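PDB 1V9C: precorrin-8x Methyl Mutase from Thermus thermophilus, which probably catalyses the methyl-group migration that turns precorrin-8X into hydrogenobyrinate on the way to adenosylcobalamin. Local coordinates for residues Arg14-Glu19 / Met36-Ala41; Tyr119-Gly124 / Gln149-Ala154; Thr138-Leu143 / Gly158-Phe163. All coordinates share one frame; numbering follows the deposited sequence.

Contact 1. Residues Arg14-Glu19 / Met36-Ala41; sequences RIVDQE and MIHATA
Val16 reaches across from helix 6-20 and divides its two methyl groups between Ile37 and His38 on helix 30-40. CG1 meets the branch methyl of Ile37, with Val16 CG1 3.8 Å from Ile37 CG2. The other methyl packs on CA and CB of the histidine rather than on its ring face: Val16 CG2 lies 4.0 Å from His38 CA and 4.2 Å from His38 CB, and stands at the ring edge, near the ring plane. With CG1 anti to the backbone N (chi1 173°), the two Val16 methyls diverge toward successive residues of the facing helix, whose CA atoms come as near as 6.5 Å, between Val16 and His38. The contact is apolar side-chain packing between two helices, 6-20 and 30-40, joined at one valine.

Further out, Phe43 packs on both Val16 and Ile37, while Phe13 meets the His38 ring edge-to-face. Asp17 ties helix 6-20 to helix 30-40 through a salt bridge to Arg34 and a hydrogen bond to Trp30. Helix 30-40 is thus packed between two helices, 6-20 and 190-205, with helix 45-48 against Ile37, and Phe163 of the second subunit also packs on Val16.

Contact 2. Residues Tyr119-Gly124 / Gln149-Ala154; sequences YAWEKG and QGARPA
Trp121 makes the whole of this contact from the helix side, laying its indole against the turn that follows helix 137-147. The contact is van der Waals in kind. The six-membered ring does most of the touching: Trp121 CH2 lies 3.3 Å from Gln149 CB, which approaches obliquely, and Trp121 CZ2 is 3.6 Å from the carbonyl O of Gln149. The methyl of Ala151 sits over one face of the indole, with its CB 4.4 Å from Trp121 NE1. Placing CG anti to the backbone N (chi1 -165°) carries the ring out from the helix toward the turn. Gln149, by contrast, bends at chi2 (-52°), and its amide leads away from the tryptophan, leaving the CB and backbone to meet the ring. A serine in place of Trp121 would probably leave Gln149 CB and the Ala151 methyl without their aromatic cover and open a gap between helix end and turn.

Leu126 packs on both Trp121 and Ala151. Backbone hydrogen bonding closes both helices: Gly124 and Gly150, each with positive phi, are the C-prime residues of Schellman motifs, so two neighbouring helices of this doubly wound alpha/beta fold are joined where their C-terminal caps lie.

Contact 3. Residues Thr138-Leu143 / Gly158-Phe163; sequences TFLLAL and GMPVGF
Leu140 drops from helix 137-147 onto the chain just where strand 155-158 ends, and one of its methyls makes the contact. From CB the side chain runs toward the 158-163 segment, CG lying anti to the backbone N (chi1 -174°). Neither CB nor CG comes within 4.2 Å of that segment. At CG the chain forks: chi2 of 56° turns CD1 aside and leaves CD2 extended, anti to CA, toward the partner segment, so that CD2, not CD1, makes the close contacts with 158-163. CD2 fills the angle between two residues: Leu140 CD2 is 4.0 Å from Pro160 CG, the outer corner of the pyrrolidine ring, and 4.1 Å from Gly158 CA. Leucine and proline side chains meet at about a right angle. At Gly158 the packing depends on a missing side chain, because a CB there would come within about 3.3 Å of Leu140 CD2.

The leucine also touches apolar groups of helix 166-174, Ala169 and Leu173. Pro160 in turn packs on Val133. Helix 137-147 is the connection of a beta-alpha-beta crossover between the adjacent parallel strands 130-133 and 155-158. Backbone hydrogen bonds between Gly158 and Ile181 and between Met159 and Val133 hold the facing segment to strands 180-183 and 130-133, while helices 137-147 and 166-174 pack together through Leu140 and Leu141 beside the end of strand 155-158.

In the fold
Contacts 2 and 3 interlock along the chain, their segments alternating in the order 119-124, 138-143, 149-154, 158-163, with centres about 17 Å apart. Contact 1 is formed earlier in the sequence and lies on the other side of the chain's centre from contact 2, the two centres about 35 Å apart. Contact 3, about 25 Å from contact 1 between centres, still touches it: Met36 CE and Met159 CE pack at 4.0 Å. Contacts 1 and 3 also meet across the dimer, Ile15 packing on Phe163 of the second subunit and Ala41 on Val161 of the second subunit. A sulfate, probably carried over from the crystallisation medium, lies about 4 Å from the His38 side chain in contact 1.

Contact 1. Residues Arg14-Glu19 / Met36-Ala41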
loop_
_atom_site.group_PDB
_atom_site.type_symbol
_atom_site.label_atom_id
_atom_site.label_comp_id
_atom_site.label_asym_id
_atom_site.label_seq_id
_atom_site.Cartn_x
_atom_site.Cartn_y
_atom_site.Cartn_z
ATOM N N ARG B 14 -20.742 3.358 1.869
ATOM C CA ARG B 14 -22.105 2.997 1.514
ATOM C C ARG B 14 -22.064 2.122 0.281
ATOM O O ARG B 14 -22.629 1.030 0.261
ATOM C CB ARG B 14 -22.933 4.239 1.179
ATOM C CG ARG B 14 -23.874 4.692 2.276
ATOM C CD ARG B 14 -25.035 5.500 1.697
ATOM N NE ARG B 14 -24.654 6.836 1.249
ATOM C CZ ARG B 14 -24.071 7.750 2.020
ATOM N NH1 ARG B 14 -23.786 7.476 3.286
ATOM N NH2 ARG B 14 -23.792 8.949 1.534
ATOM N N ILE B 15 -21.390 2.633 -0.747
ATOM C CA ILE B 15 -21.256 1.953 -2.029
ATOM C C ILE B 15 -20.715 0.533 -1.896
ATOM O O ILE B 15 -21.177 -0.377 -2.581
ATOM C CB ILE B 15 -20.351 2.765 -2.981
ATOM C CG1 ILE B 15 -21.030 4.103 -3.295
ATOM C CG2 ILE B 15 -20.026 1.947 -4.241
ATOM C CD1 ILE B 15 -20.330 4.937 -4.344
ATOM N N VAL B 16 -19.742 0.336 -1.018
ATOM C CA VAL B 16 -19.205 -0.998 -0.839
ATOM C C VAL B 16 -20.253 -1.890 -0.171
ATOM O O VAL B 16 -20.369 -3.065 -0.496
ATOM C CB VAL B 16 -17.969 -1.015 0.035
ATOM C CG1 VAL B 16 -17.582 -2.461 0.311
ATOM C CG2 VAL B 16 -16.828 -0.273 -0.637
ATOM N N ASP B 17 -21.007 -1.338 0.773
ATOM C CA ASP B 17 -22.021 -2.141 1.438
ATOM C C ASP B 17 -23.105 -2.562 0.454
ATOM O O ASP B 17 -23.662 -3.636 0.585
ATOM C CB ASP B 17 -22.652 -1.384 2.608
ATOM C CG ASP B 17 -21.926 -1.631 3.913
ATOM O OD1 ASP B 17 -21.330 -2.717 4.064
ATOM O OD2 ASP B 17 -21.965 -0.752 4.795
ATOM N N GLN B 18 -23.375 -1.714 -0.536
ATOM C CA GLN B 18 -24.394 -1.983 -1.546
ATOM C C GLN B 18 -24.033 -3.067 -2.545
ATOM O O GLN B 18 -24.903 -3.771 -3.047
ATOM C CB GLN B 18 -24.688 -0.727 -2.338
ATOM C CG GLN B 18 -25.579 0.249 -1.655
ATOM C CD GLN B 18 -25.762 1.488 -2.495
ATOM O OE1 GLN B 18 -25.256 1.557 -3.623
ATOM N NE2 GLN B 18 -26.485 2.478 -1.964
ATOM N N GLU B 19 -22.746 -3.192 -2.837
ATOM C CA GLU B 19 -22.297 -4.154 -3.823
ATOM C C GLU B 19 -21.559 -5.351 -3.242
ATOM O O GLU B 19 -20.958 -6.134 -3.980
ATOM C CB GLU B 19 -21.422 -3.423 -4.827
ATOM C CG GLU B 19 -21.829 -1.964 -4.997
ATOM C CD GLU B 19 -21.033 -1.275 -6.077
ATOM O OE1 GLU B 19 -19.886 -1.702 -6.309
ATOM O OE2 GLU B 19 -21.543 -0.308 -6.689
ATOM N N MET B 36 -11.232 -2.987 4.089
ATOM C CA MET B 36 -10.210 -3.591 3.261
ATOM C C MET B 36 -10.615 -3.573 1.786
ATOM O O MET B 36 -9.759 -3.404 0.918
ATOM C CB MET B 36 -9.951 -5.026 3.723
ATOM C CG MET B 36 -9.520 -5.109 5.165
ATOM S SD MET B 36 -9.547 -6.753 5.885
ATOM C CE MET B 36 -8.421 -7.612 4.824
ATOM N N ILE B 37 -11.916 -3.750 1.519
ATOM C CA ILE B 37 -12.451 -3.751 0.148
ATOM C C ILE B 37 -12.457 -2.305 -0.367
ATOM O O ILE B 37 -12.121 -2.035 -1.503
ATOM C CB ILE B 37 -13.916 -4.295 0.103
ATOM C CG1 ILE B 37 -13.938 -5.771 0.526
ATOM C CG2 ILE B 37 -14.496 -4.100 -1.291
ATOM C CD1 ILE B 37 -15.292 -6.441 0.426
ATOM N N HIS B 38 -12.856 -1.384 0.498
ATOM C CA HIS B 38 -12.874 0.019 0.149
ATOM C C HIS B 38 -11.463 0.453 -0.278
ATOM O O HIS B 38 -11.289 1.113 -1.296
ATOM C CB HIS B 38 -13.334 0.833 1.344
ATOM C CG HIS B 38 -13.333 2.307 1.095
ATOM N ND1 HIS B 38 -12.350 3.143 1.578
ATOM C CD2 HIS B 38 -14.184 3.092 0.389
ATOM C CE1 HIS B 38 -12.594 4.378 1.180
ATOM N NE2 HIS B 38 -13.699 4.374 0.457
ATOM N N ALA B 39 -10.460 0.018 0.480
ATOM C CA ALA B 39 -9.063 0.375 0.214
ATOM C C ALA B 39 -8.502 -0.211 -1.068
ATOM O O ALA B 39 -7.571 0.321 -1.640
ATOM C CB ALA B 39 -8.190 -0.051 1.394
ATOM N N THR B 40 -9.078 -1.308 -1.535
ATOM C CA THR B 40 -8.577 -1.938 -2.743
ATOM C C THR B 40 -9.546 -1.968 -3.922
ATOM O O THR B 40 -9.140 -2.239 -5.037
ATOM C CB THR B 40 -8.201 -3.385 -2.453
ATOM O OG1 THR B 40 -9.378 -4.089 -2.040
ATOM C CG2 THR B 40 -7.152 -3.449 -1.339
ATOM N N ALA B 41 -10.818 -1.697 -3.668
ATOM C CA ALA B 41 -11.832 -1.789 -4.713
ATOM C C ALA B 41 -11.739 -3.240 -5.203
ATOM O O ALA B 41 -11.965 -3.524 -6.365
ATOM C CB ALA B 41 -11.526 -0.822 -5.861
#

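Contact 2. Residues Tyr119-Gly124 / Gln149-Ala154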
loop_
_atom_site.group_PDB
_atom_site.type_symbol
_atom_site.label_atom_id
_atom_site.label_comp_id
_atom_site.label_asym_id
_atom_site.label_seq_id
_atom_site.Cartn_x
_atom_site.Cartn_y
_atom_site.Cartn_z
ATOM N N TYR B 119 14.841 -9.269 17.989
ATOM C CA TYR B 119 14.988 -7.949 18.576
ATOM C C TYR B 119 13.724 -7.588 19.353
ATOM O O TYR B 119 13.786 -7.266 20.539
ATOM C CB TYR B 119 15.218 -6.900 17.495
ATOM C CG TYR B 119 15.211 -5.490 18.041
ATOM C CD1 TYR B 119 16.352 -4.942 18.618
ATOM C CD2 TYR B 119 14.042 -4.726 18.040
ATOM C CE1 TYR B 119 16.333 -3.671 19.182
ATOM C CE2 TYR B 119 14.013 -3.450 18.606
ATOM C CZ TYR B 119 15.164 -2.932 19.176
ATOM O OH TYR B 119 15.149 -1.684 19.750
ATOM N N ALA B 120 12.583 -7.642 18.664
ATOM C CA ALA B 120 11.287 -7.315 19.252
ATOM C C ALA B 120 11.035 -8.111 20.514
ATOM O O ALA B 120 10.611 -7.563 21.525
ATOM C CB ALA B 120 10.173 -7.585 18.250
ATOM N N TRP B 121 11.268 -9.412 20.444
ATOM C CA TRP B 121 11.064 -10.262 21.606
ATOM C C TRP B 121 11.975 -9.827 22.749
ATOM O O TRP B 121 11.500 -9.403 23.801
ATOM C CB TRP B 121 11.344 -11.723 21.261
ATOM C CG TRP B 121 10.815 -12.678 22.287
ATOM C CD1 TRP B 121 9.977 -12.383 23.335
ATOM C CD2 TRP B 121 11.020 -14.092 22.324
ATOM N NE1 TRP B 121 9.648 -13.530 24.014
ATOM C CE2 TRP B 121 10.273 -14.595 23.417
ATOM C CE3 TRP B 121 11.758 -14.985 21.539
ATOM C CZ2 TRP B 121 10.245 -15.955 23.743
ATOM C CZ3 TRP B 121 11.731 -16.340 21.862
ATOM C CH2 TRP B 121 10.977 -16.810 22.957
ATOM N N GLU B 122 13.282 -9.923 22.531
ATOM C CA GLU B 122 14.252 -9.544 23.549
ATOM C C GLU B 122 13.882 -8.234 24.223
ATOM O O GLU B 122 13.950 -8.123 25.448
ATOM C CB GLU B 122 15.650 -9.412 22.943
ATOM C CG GLU B 122 16.196 -10.689 22.332
ATOM C CD GLU B 122 17.588 -10.495 21.774
ATOM O OE1 GLU B 122 18.103 -11.417 21.104
ATOM O OE2 GLU B 122 18.165 -9.410 22.009
ATOM N N LYS B 123 13.488 -7.248 23.420
ATOM C CA LYS B 123 13.124 -5.930 23.934
ATOM C C LYS B 123 11.770 -5.914 24.618
ATOM O O LYS B 123 11.362 -4.896 25.176
ATOM C CB LYS B 123 13.124 -4.901 22.801
ATOM C CG LYS B 123 14.499 -4.555 22.250
ATOM C CD LYS B 123 15.336 -3.777 23.265
ATOM C CE LYS B 123 16.709 -3.410 22.694
ATOM N NZ LYS B 123 17.464 -2.472 23.572
ATOM N N GLY B 124 11.076 -7.044 24.576
ATOM C CA GLY B 124 9.765 -7.123 25.183
ATOM C C GLY B 124 8.790 -6.209 24.469
ATOM O O GLY B 124 8.316 -5.227 25.041
ATOM N N GLN B 149 7.335 -20.295 21.538
ATOM C CA GLN B 149 8.327 -20.203 22.602
ATOM C C GLN B 149 7.883 -19.292 23.747
ATOM O O GLN B 149 8.663 -19.012 24.656
ATOM C CB GLN B 149 9.659 -19.695 22.046
ATOM C CG GLN B 149 10.312 -20.630 21.046
ATOM C CD GLN B 149 10.428 -22.044 21.577
ATOM O OE1 GLN B 149 10.923 -22.267 22.679
ATOM N NE2 GLN B 149 9.971 -23.008 20.790
ATOM N N GLY B 150 6.642 -18.817 23.701
ATOM C CA GLY B 150 6.163 -17.960 24.771
ATOM C C GLY B 150 5.803 -16.525 24.423
ATOM O O GLY B 150 5.453 -15.745 25.307
ATOM N N ALA B 151 5.897 -16.154 23.151
ATOM C CA ALA B 151 5.542 -14.796 22.756
ATOM C C ALA B 151 4.015 -14.734 22.650
ATOM O O ALA B 151 3.398 -15.636 22.084
ATOM C CB ALA B 151 6.188 -14.452 21.423
ATOM N N ARG B 152 3.414 -13.689 23.216
ATOM C CA ARG B 152 1.958 -13.531 23.185
ATOM C C ARG B 152 1.470 -12.154 22.695
ATOM O O ARG B 152 1.085 -11.283 23.487
ATOM C CB ARG B 152 1.360 -13.833 24.571
ATOM C CG ARG B 152 1.588 -15.268 25.053
ATOM C CD ARG B 152 1.187 -16.283 23.981
ATOM N NE ARG B 152 1.496 -17.655 24.367
ATOM C CZ ARG B 152 1.563 -18.678 23.520
ATOM N NH1 ARG B 152 1.346 -18.491 22.225
ATOM N NH2 ARG B 152 1.840 -19.894 23.969
ATOM N N PRO B 153 1.490 -11.941 21.371
ATOM C CA PRO B 153 1.035 -10.665 20.803
ATOM C C PRO B 153 -0.473 -10.589 21.018
ATOM O O PRO B 153 -1.153 -11.610 20.984
ATOM C CB PRO B 153 1.384 -10.798 19.324
ATOM C CG PRO B 153 2.504 -11.800 19.302
ATOM C CD PRO B 153 2.060 -12.810 20.328
ATOM N N ALA B 154 -1.003 -9.397 21.246
ATOM C CA ALA B 154 -2.439 -9.271 21.450
ATOM C C ALA B 154 -3.184 -9.728 20.207
ATOM O O ALA B 154 -4.212 -10.395 20.315
ATOM C CB ALA B 154 -2.807 -7.825 21.784
#

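Contact 3. Residues Thr138-Leu143 / Gly158-Phe163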
loop_
_atom_site.group_PDB
_atom_site.type_symbol
_atom_site.label_atom_id
_atom_site.label_comp_id
_atom_site.label_asym_id
_atom_site.label_seq_id
_atom_site.Cartn_x
_atom_site.Cartn_y
_atom_site.Cartn_z
ATOM N N THR B 138 8.571 -14.613 5.632
ATOM C CA THR B 138 9.558 -15.220 6.515
ATOM C C THR B 138 9.480 -14.552 7.884
ATOM O O THR B 138 9.881 -15.122 8.897
ATOM C CB THR B 138 10.998 -15.080 5.956
ATOM O OG1 THR B 138 11.401 -13.711 6.002
ATOM C CG2 THR B 138 11.066 -15.568 4.518
ATOM N N PHE B 139 8.961 -13.333 7.914
ATOM C CA PHE B 139 8.824 -12.636 9.178
ATOM C C PHE B 139 7.689 -13.298 9.967
ATOM O O PHE B 139 7.808 -13.539 11.163
ATOM C CB PHE B 139 8.503 -11.158 8.947
ATOM C CG PHE B 139 8.220 -10.396 10.211
ATOM C CD1 PHE B 139 9.238 -10.123 11.116
ATOM C CD2 PHE B 139 6.929 -9.971 10.507
ATOM C CE1 PHE B 139 8.979 -9.439 12.299
ATOM C CE2 PHE B 139 6.656 -9.282 11.695
ATOM C CZ PHE B 139 7.683 -9.015 12.592
ATOM N N LEU B 140 6.596 -13.597 9.278
ATOM C CA LEU B 140 5.432 -14.220 9.904
ATOM C C LEU B 140 5.756 -15.636 10.389
ATOM O O LEU B 140 5.172 -16.121 11.353
ATOM C CB LEU B 140 4.269 -14.262 8.912
ATOM C CG LEU B 140 2.942 -14.769 9.477
ATOM C CD1 LEU B 140 2.540 -13.922 10.686
ATOM C CD2 LEU B 140 1.879 -14.696 8.395
ATOM N N LEU B 141 6.685 -16.292 9.705
ATOM C CA LEU B 141 7.107 -17.633 10.089
ATOM C C LEU B 141 7.990 -17.552 11.328
ATOM O O LEU B 141 7.827 -18.332 12.258
ATOM C CB LEU B 141 7.876 -18.293 8.951
ATOM C CG LEU B 141 6.997 -18.869 7.854
ATOM C CD1 LEU B 141 7.878 -19.445 6.764
ATOM C CD2 LEU B 141 6.086 -19.939 8.435
ATOM N N ALA B 142 8.929 -16.612 11.337
ATOM C CA ALA B 142 9.807 -16.438 12.490
ATOM C C ALA B 142 8.911 -16.138 13.685
ATOM O O ALA B 142 8.987 -16.811 14.706
ATOM C CB ALA B 142 10.774 -15.287 12.254
ATOM N N LEU B 143 8.042 -15.141 13.531
ATOM C CA LEU B 143 7.111 -14.754 14.589
ATOM C C LEU B 143 6.266 -15.927 15.077
ATOM O O LEU B 143 6.027 -16.064 16.272
ATOM C CB LEU B 143 6.176 -13.633 14.106
ATOM C CG LEU B 143 5.044 -13.215 15.060
ATOM C CD1 LEU B 143 5.643 -12.756 16.398
ATOM C CD2 LEU B 143 4.202 -12.097 14.431
ATOM N N GLY B 158 -2.093 -11.345 9.569
ATOM C CA GLY B 158 -1.244 -12.035 8.620
ATOM C C GLY B 158 -1.723 -11.827 7.203
ATOM O O GLY B 158 -2.517 -12.618 6.684
ATOM N N MET B 159 -1.241 -10.755 6.581
ATOM C CA MET B 159 -1.626 -10.418 5.222
ATOM C C MET B 159 -0.465 -10.188 4.255
ATOM O O MET B 159 -0.436 -9.186 3.533
ATOM C CB MET B 159 -2.536 -9.194 5.256
ATOM C CG MET B 159 -3.705 -9.350 6.221
ATOM S SD MET B 159 -4.664 -7.801 6.488
ATOM C CE MET B 159 -5.782 -8.324 7.707
ATOM N N PRO B 160 0.530 -11.093 4.242
ATOM C CA PRO B 160 1.649 -10.903 3.307
ATOM C C PRO B 160 1.079 -11.160 1.894
ATOM O O PRO B 160 0.111 -11.907 1.738
ATOM C CB PRO B 160 2.643 -12.005 3.694
ATOM C CG PRO B 160 2.206 -12.469 5.043
ATOM C CD PRO B 160 0.709 -12.321 5.028
ATOM N N VAL B 161 1.666 -10.547 0.877
ATOM C CA VAL B 161 1.202 -10.751 -0.491
ATOM C C VAL B 161 2.389 -11.370 -1.204
ATOM O O VAL B 161 3.523 -11.119 -0.825
ATOM C CB VAL B 161 0.792 -9.392 -1.149
ATOM C CG1 VAL B 161 1.933 -8.426 -1.048
ATOM C CG2 VAL B 161 0.367 -9.589 -2.634
ATOM N N GLY B 162 2.149 -12.214 -2.199
ATOM C CA GLY B 162 3.279 -12.807 -2.891
ATOM C C GLY B 162 3.155 -14.252 -3.331
ATOM O O GLY B 162 2.117 -14.893 -3.155
ATOM N N PHE B 163 4.251 -14.765 -3.881
ATOM C CA PHE B 163 4.304 -16.118 -4.418
ATOM C C PHE B 163 5.350 -17.027 -3.767
ATOM O O PHE B 163 5.512 -18.185 -4.157
ATOM C CB PHE B 163 4.559 -16.025 -5.924
ATOM C CG PHE B 163 3.539 -15.195 -6.661
ATOM C CD1 PHE B 163 2.480 -15.802 -7.332
ATOM C CD2 PHE B 163 3.629 -13.804 -6.668
ATOM C CE1 PHE B 163 1.530 -15.043 -7.998
ATOM C CE2 PHE B 163 2.680 -13.028 -7.331
ATOM C CZ PHE B 163 1.626 -13.652 -8.000
#